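Local coordinates for protein ARF-like GTPase (Chlamydomonas reinhardtii, PDB 4M9Q) that belongs to the ARF family of small P-loop GTPases and is named Arl13B, with phosphoaminophosphonic acid-guanylate ester and a magnesium ion bound in its pocket, at residues R171-G174 and R175-R179; L43-K47 and Y48-V52; R157-D160 and G161-W164. All coordinates share one frame; numbering follows the deposited sequence. Where two conformers were deposited one is given.

Contact 1 of 3, residues R171-G174 and R175-R179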
# COMPACT_ATOMS: atom_id res chain seq x y z
N ARG A 171 3.31 8.10 15.42
CA ARG A 171 4.09 7.67 16.57
C ARG A 171 5.62 7.72 16.33
O ARG A 171 6.35 7.96 17.27
CB ARG A 171 3.64 6.25 16.97
CG ARG A 171 2.53 6.17 18.04
CD ARG A 171 1.29 7.04 17.76
NE ARG A 171 0.04 6.28 17.61
CZ ARG A 171 -0.05 4.94 17.55
NH1 ARG A 171 1.03 4.18 17.64
NH2 ARG A 171 -1.23 4.36 17.39
N GLU A 172 6.09 7.51 15.09
CA GLU A 172 7.56 7.55 14.76
C GLU A 172 7.95 8.72 13.89
O GLU A 172 9.06 8.77 13.36
CB GLU A 172 8.00 6.27 14.03
CG GLU A 172 7.56 4.94 14.69
CD GLU A 172 8.23 4.63 16.04
OE1 GLU A 172 7.65 3.79 16.78
OE2 GLU A 172 9.31 5.19 16.36
N PHE A 173 7.05 9.69 13.72
CA PHE A 173 7.25 10.67 12.65
C PHE A 173 8.54 11.44 12.82
O PHE A 173 9.18 11.82 11.82
CB PHE A 173 6.09 11.64 12.60
CG PHE A 173 6.09 12.52 11.39
CD1 PHE A 173 5.56 12.07 10.20
CD2 PHE A 173 6.61 13.82 11.45
CE1 PHE A 173 5.56 12.89 9.09
CE2 PHE A 173 6.59 14.66 10.34
CZ PHE A 173 6.05 14.19 9.16
N GLY A 174 8.91 11.69 14.08
CA GLY A 174 10.10 12.48 14.42
C GLY A 174 11.41 11.89 13.90
O GLY A 174 12.32 12.63 13.53
N ARG A 175 11.48 10.57 13.86
CA ARG A 175 12.64 9.86 13.33
C ARG A 175 12.47 9.54 11.86
O ARG A 175 13.39 9.69 11.08
CB ARG A 175 12.86 8.57 14.12
CG ARG A 175 13.49 8.82 15.48
CD ARG A 175 13.48 7.60 16.39
NE ARG A 175 12.14 7.28 16.90
CZ ARG A 175 11.89 6.54 17.98
NH1 ARG A 175 12.89 6.04 18.72
NH2 ARG A 175 10.63 6.31 18.34
N LEU A 176 11.27 9.12 11.50
CA LEU A 176 10.98 8.65 10.16
C LEU A 176 11.04 9.73 9.06
O LEU A 176 11.55 9.48 7.95
CB LEU A 176 9.58 8.02 10.15
CG LEU A 176 9.23 7.05 9.04
CD1 LEU A 176 10.37 6.09 8.75
CD2 LEU A 176 7.99 6.29 9.46
N ASP A 177 10.50 10.91 9.35
CA ASP A 177 10.32 11.90 8.30
C ASP A 177 11.65 12.43 7.79
O ASP A 177 11.89 12.46 6.58
CB ASP A 177 9.39 13.02 8.75
CG ASP A 177 9.10 13.98 7.63
OD1 ASP A 177 9.37 15.20 7.78
OD2 ASP A 177 8.63 13.49 6.59
N PRO A 178 12.55 12.85 8.71
CA PRO A 178 13.90 13.27 8.29
C PRO A 178 14.61 12.23 7.45
O PRO A 178 15.18 12.58 6.41
CB PRO A 178 14.64 13.47 9.61
CG PRO A 178 13.59 13.73 10.63
CD PRO A 178 12.36 12.97 10.18
N ARG A 179 14.55 10.97 7.88
CA ARG A 179 15.09 9.88 7.09
C ARG A 179 14.42 9.85 5.72
O ARG A 179 15.11 9.77 4.72
CB ARG A 179 14.90 8.54 7.82
CG ARG A 179 15.00 7.33 6.89
CD ARG A 179 15.52 6.10 7.60
NE ARG A 179 14.46 5.13 7.88
CZ ARG A 179 14.03 4.19 7.04
NH1 ARG A 179 14.52 4.06 5.80
NH2 ARG A 179 13.09 3.38 7.45
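Phe173 and Asp177, one helical turn apart, lie alongside each other and point the same way. The CB of Asp177 sits over one face of the Phe173 ring, 3.7 Å from the ring centroid, in a CH-pi contact. The carboxylate then runs nearly parallel to the ring, with the two planes 12° apart, and Asp177 CG comes within 3.4 Å of Phe173 CZ. This stacking follows from matched first torsions, since both residues carry CG on the side away from the backbone N (chi1 -175° for Asp177).

A salt bridge joins another pair on this stretch. Glu172 folds back at chi2, which carries OE2 to within 2.6 Å of Arg175 NH2; carboxylate and guanidinium are turned 32° against each other, so the pairing is not coplanar.

Among the backbone bonds, Glu172 O is shared. Leu176 N bonds to Glu172 O at 2.9 Å in the regular helical manner. Arg175 N also bonds to Glu172 O, at 3.1 Å, less straight and with the donor above the carbonyl plane. Asp177 N bonds to Phe173 O at 2.9 Å. Pro178 has no N-H to give, and its CG instead rests 3.4 Å from Gly174 O. The i to i+4 pattern is thus broken at Arg175, which bonds three residues back instead, and at Pro178, and the helix kinks there.

Within the long C-terminal helix 157-190, this bend lies at the surface of the protein: Asp177 OD2 is hydrogen-bonded to His73, just before strand 74-80, and Leu176 packs on Lys106, just before strand 108-113.

Contact 2 of 3, residues L43-K47 and Y48-V52. With SO4 (sulfate ion), chain F.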
# COMPACT_ATOMS: atom_id res chain seq x y z
N LEU A 43 -5.18 12.60 0.52
CA LEU A 43 -6.21 12.31 1.50
C LEU A 43 -5.92 13.10 2.75
O LEU A 43 -4.77 13.36 3.06
CB LEU A 43 -6.13 10.81 1.95
CG LEU A 43 -6.30 9.71 0.94
CD1 LEU A 43 -6.29 8.37 1.62
CD2 LEU A 43 -7.58 9.87 0.16
N ASN A 44 -6.96 13.35 3.53
CA ASN A 44 -6.81 13.88 4.89
C ASN A 44 -7.09 12.79 5.92
O ASN A 44 -8.02 12.03 5.77
CB ASN A 44 -7.75 15.05 5.05
CG ASN A 44 -7.34 16.20 4.20
OD1 ASN A 44 -6.15 16.37 3.93
ND2 ASN A 44 -8.30 17.00 3.76
N GLU A 45 -6.23 12.65 6.91
CA GLU A 45 -6.47 11.71 7.99
C GLU A 45 -5.81 12.23 9.23
O GLU A 45 -4.58 12.35 9.27
CB GLU A 45 -5.88 10.35 7.68
CG GLU A 45 -6.15 9.28 8.75
CD GLU A 45 -7.61 9.11 9.13
OE1 GLU A 45 -8.44 8.72 8.27
OE2 GLU A 45 -7.93 9.38 10.32
N GLY A 46 -6.65 12.57 10.20
CA GLY A 46 -6.25 13.34 11.32
C GLY A 46 -5.53 14.58 10.86
O GLY A 46 -6.03 15.36 10.06
N LYS A 47 -4.31 14.66 11.37
CA LYS A 47 -3.44 15.81 11.36
C LYS A 47 -2.52 15.75 10.14
O LYS A 47 -1.66 16.56 9.98
CB LYS A 47 -2.62 15.66 12.63
CG LYS A 47 -1.60 16.68 12.96
CD LYS A 47 -0.52 16.05 13.83
CE LYS A 47 -1.09 15.35 15.05
NZ LYS A 47 -0.02 14.82 15.96
N TYR A 48 -2.74 14.78 9.26
CA TYR A 48 -1.87 14.56 8.10
C TYR A 48 -2.53 14.71 6.73
O TYR A 48 -3.67 14.35 6.52
CB TYR A 48 -1.32 13.15 8.19
CG TYR A 48 -0.35 12.97 9.30
CD1 TYR A 48 -0.77 12.56 10.54
CD2 TYR A 48 0.97 13.29 9.13
CE1 TYR A 48 0.13 12.43 11.59
CE2 TYR A 48 1.87 13.19 10.17
CZ TYR A 48 1.44 12.74 11.38
OH TYR A 48 2.30 12.64 12.44
N LYS A 49 -1.77 15.29 5.82
CA LYS A 49 -2.10 15.29 4.41
C LYS A 49 -1.37 14.06 3.90
O LYS A 49 -0.20 13.91 4.15
CB LYS A 49 -1.57 16.58 3.76
CG LYS A 49 -2.31 16.98 2.49
CD LYS A 49 -1.79 18.31 1.89
CE LYS A 49 -2.09 18.39 0.39
NZ LYS A 49 -1.54 19.58 -0.33
N ILE A 50 -2.07 13.15 3.23
CA ILE A 50 -1.48 11.88 2.78
C ILE A 50 -1.50 11.82 1.27
O ILE A 50 -2.57 11.84 0.66
CB ILE A 50 -2.24 10.68 3.38
CG1 ILE A 50 -2.14 10.73 4.92
CG2 ILE A 50 -1.62 9.39 2.95
CD1 ILE A 50 -3.34 10.21 5.61
N GLU A 51 -0.31 11.80 0.67
CA GLU A 51 -0.13 11.56 -0.73
C GLU A 51 -0.08 10.05 -0.98
O GLU A 51 0.79 9.35 -0.43
CB GLU A 51 1.17 12.19 -1.14
CG GLU A 51 1.31 12.42 -2.63
CD GLU A 51 2.60 13.20 -2.99
OE1 GLU A 51 3.71 12.96 -2.40
OE2 GLU A 51 2.52 14.07 -3.87
N VAL A 52 -1.02 9.55 -1.79
CA VAL A 52 -1.08 8.14 -2.12
C VAL A 52 -0.72 7.85 -3.57
O VAL A 52 -1.33 8.35 -4.47
CB VAL A 52 -2.47 7.56 -1.87
CG1 VAL A 52 -2.42 6.05 -1.95
CG2 VAL A 52 -2.96 7.99 -0.50
S SO4 F . -3.21 11.76 14.17
O1 SO4 F . -3.28 12.40 12.84
O2 SO4 F . -4.55 11.87 14.81
O3 SO4 F . -2.77 10.33 14.03
O4 SO4 F . -2.22 12.47 15.01
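Leu43 and Ile50 face each other as a hydrogen-bonded antiparallel pair, joined by two short bonds, Leu43 N to Ile50 O and Ile50 N to Leu43 O, each 2.7 Å. A second such pair, Glu45 with Tyr48, closes the end of the hairpin through Glu45 N to Tyr48 O (3.1 Å) and Tyr48 N to Glu45 O. The last of these has its donor above the carbonyl plane, as the chain is already turning.

The tight face carries Leu43, Glu45, Tyr48 and Ile50. Ile50 reaches along it, and its CD1 presses against the aliphatic CB of Glu45 at 3.3 Å. Leu43 meets Val52 through CD1 and CG2, 4.0 Å apart. With CG anti to the backbone N (chi1 -177°) and a bend at chi2, the end of Glu45 leads away from the hairpin, and its carboxylate makes salt bridges to Arg159 and Lys163, while the Tyr48 hydroxyl is hydrogen-bonded to Asp170; all three partners belong to helix 157-190, which covers this face.

The other side is loose. Asn44 and Lys49 form the non-hydrogen-bonded pair there, exposed, with Asn44 OD1 no nearer than 4.1 Å to Lys49 CG. Gly46 and Lys47, at the tip of the turn, are likewise exposed: a sulfate ion, probably from the crystallisation liquor, accepts a nearly straight bond from Lys47 N to O1 (2.9 Å), and the same oxygen lies at the edge of the Tyr48 ring, near its plane.

Glu45 to Tyr48 make a type II' beta turn, with Gly46 at positive phi (51°), a geometry common in tight two-residue hairpins. Strands 38-45 and 48-55 correspond to the hairpin between the two switch regions of ARF-family GTPases, known as the interswitch.

Contact 3 of 3, residues R157-D160 and G161-W164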
# COMPACT_ATOMS: atom_id res chain seq x y z
N ARG A 157 -13.78 -0.51 7.10
CA ARG A 157 -12.49 -1.18 7.31
C ARG A 157 -11.34 -0.46 6.58
O ARG A 157 -10.20 -0.48 7.03
CB ARG A 157 -12.55 -2.66 6.88
CG ARG A 157 -13.49 -3.61 7.65
CD ARG A 157 -14.27 -4.46 6.63
NE ARG A 157 -14.35 -5.91 6.80
CZ ARG A 157 -14.82 -6.75 5.86
NH1 ARG A 157 -15.26 -6.28 4.67
NH2 ARG A 157 -14.86 -8.06 6.11
N LEU A 158 -11.63 0.18 5.45
CA LEU A 158 -10.56 0.86 4.69
C LEU A 158 -9.93 2.04 5.48
O LEU A 158 -8.70 2.10 5.61
CB LEU A 158 -11.02 1.37 3.34
CG LEU A 158 -11.64 0.33 2.41
CD1 LEU A 158 -12.11 1.01 1.12
CD2 LEU A 158 -10.71 -0.85 2.16
N ARG A 159 -10.77 2.94 6.00
CA ARG A 159 -10.27 4.01 6.90
C ARG A 159 -9.67 3.45 8.17
O ARG A 159 -8.66 3.96 8.66
CB ARG A 159 -11.37 5.05 7.25
CG ARG A 159 -11.69 6.06 6.14
CD ARG A 159 -10.62 7.15 6.11
NE ARG A 159 -10.65 7.96 4.89
CZ ARG A 159 -10.00 9.11 4.72
NH1 ARG A 159 -9.25 9.63 5.68
NH2 ARG A 159 -10.12 9.77 3.56
N ASP A 160 -10.27 2.41 8.74
CA ASP A 160 -9.68 1.77 9.92
C ASP A 160 -8.23 1.40 9.64
O ASP A 160 -7.32 1.72 10.41
CB ASP A 160 -10.44 0.55 10.33
CG ASP A 160 -11.84 0.88 10.88
OD1 ASP A 160 -12.15 2.08 11.15
OD2 ASP A 160 -12.64 -0.09 11.02
N GLY A 161 -7.99 0.79 8.51
CA GLY A 161 -6.63 0.41 8.13
C GLY A 161 -5.77 1.63 7.94
O GLY A 161 -4.68 1.71 8.49
N LEU A 162 -6.28 2.64 7.23
CA LEU A 162 -5.55 3.90 7.06
C LEU A 162 -5.22 4.55 8.39
O LEU A 162 -4.09 5.00 8.59
CB LEU A 162 -6.31 4.86 6.15
CG LEU A 162 -5.57 6.10 5.72
CD1 LEU A 162 -4.29 5.73 5.01
CD2 LEU A 162 -6.44 6.95 4.82
N LYS A 163 -6.16 4.56 9.33
CA LYS A 163 -5.94 5.21 10.63
C LYS A 163 -4.87 4.48 11.45
O LYS A 163 -4.10 5.10 12.15
CB LYS A 163 -7.22 5.23 11.48
CG LYS A 163 -8.13 6.40 11.21
CD LYS A 163 -9.53 6.25 11.84
CE LYS A 163 -10.28 7.58 11.79
NZ LYS A 163 -9.75 8.61 12.78
N TRP A 164 -4.86 3.15 11.38
CA TRP A 164 -3.79 2.40 12.02
C TRP A 164 -2.45 2.77 11.40
O TRP A 164 -1.47 2.94 12.10
CB TRP A 164 -4.03 0.91 11.89
CG TRP A 164 -2.85 0.15 12.40
CD1 TRP A 164 -2.58 -0.21 13.74
CD2 TRP A 164 -1.70 -0.31 11.65
NE1 TRP A 164 -1.38 -0.87 13.82
CE2 TRP A 164 -0.81 -0.95 12.61
CE3 TRP A 164 -1.37 -0.29 10.36
CZ2 TRP A 164 0.36 -1.52 12.23
CZ3 TRP A 164 -0.16 -0.85 9.98
CH2 TRP A 164 0.69 -1.43 10.90
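Arg159 O receives the shortest backbone bond here, 2.7 Å from Lys163 N and nearly in line with the carbonyl. The bond lies in the first turns of helix 157-190, the C-terminal helix of the small-GTPase fold. Flanking bonds of the same i to i+4 pattern run from Gly161 N to Arg157 O (2.9 Å), from Leu162 N to Leu158 O and from Trp164 N to Asp160 O (both 3.0 Å).

The side chains sort to different sides of the helix. Leu158 points into the core against helix 17-24, whereas Trp164 packs on Ser138 and Asn140 at strand 139-143. Asp160 turns back along the chain, and its OD2 is hydrogen-bonded to His156, the residue just before the helix.

Between turns, Lys163 lays its CB 3.4 Å from Arg159 O before its chain leads away. Arg159 and Leu162 run side by side toward strand 38-45, where Arg159 NH1 is hydrogen-bonded to the carbonyl of Asn44. A bend at chi2 (-78°) brings the guanidinium beside the leucine: Leu162 CD2 lies over one guanidinium face, toward its rim, 4.0 Å from Arg159 NH1.

How the contacts relate
From the N terminus the contacts come in series, none enclosing or crossing another: contact 2 first, then contact 3 and contact 1. Only contact 2 closes a turn, that of the hairpin at one margin of the sheet; the others are successive stages of helix 157-190 and do not touch each other. Through space the hairpin connects with both. Leu43 CD1 packs 3.5 Å from Leu162 CD2, next to the polar links to Arg159, and the Tyr48 ring reaches contact 1, where its CE2 lies 3.9 Å from Phe173 CE1. Strands 38-45 and 48-55 are thereby joined to the C-terminal helix near its start and again just before its kink.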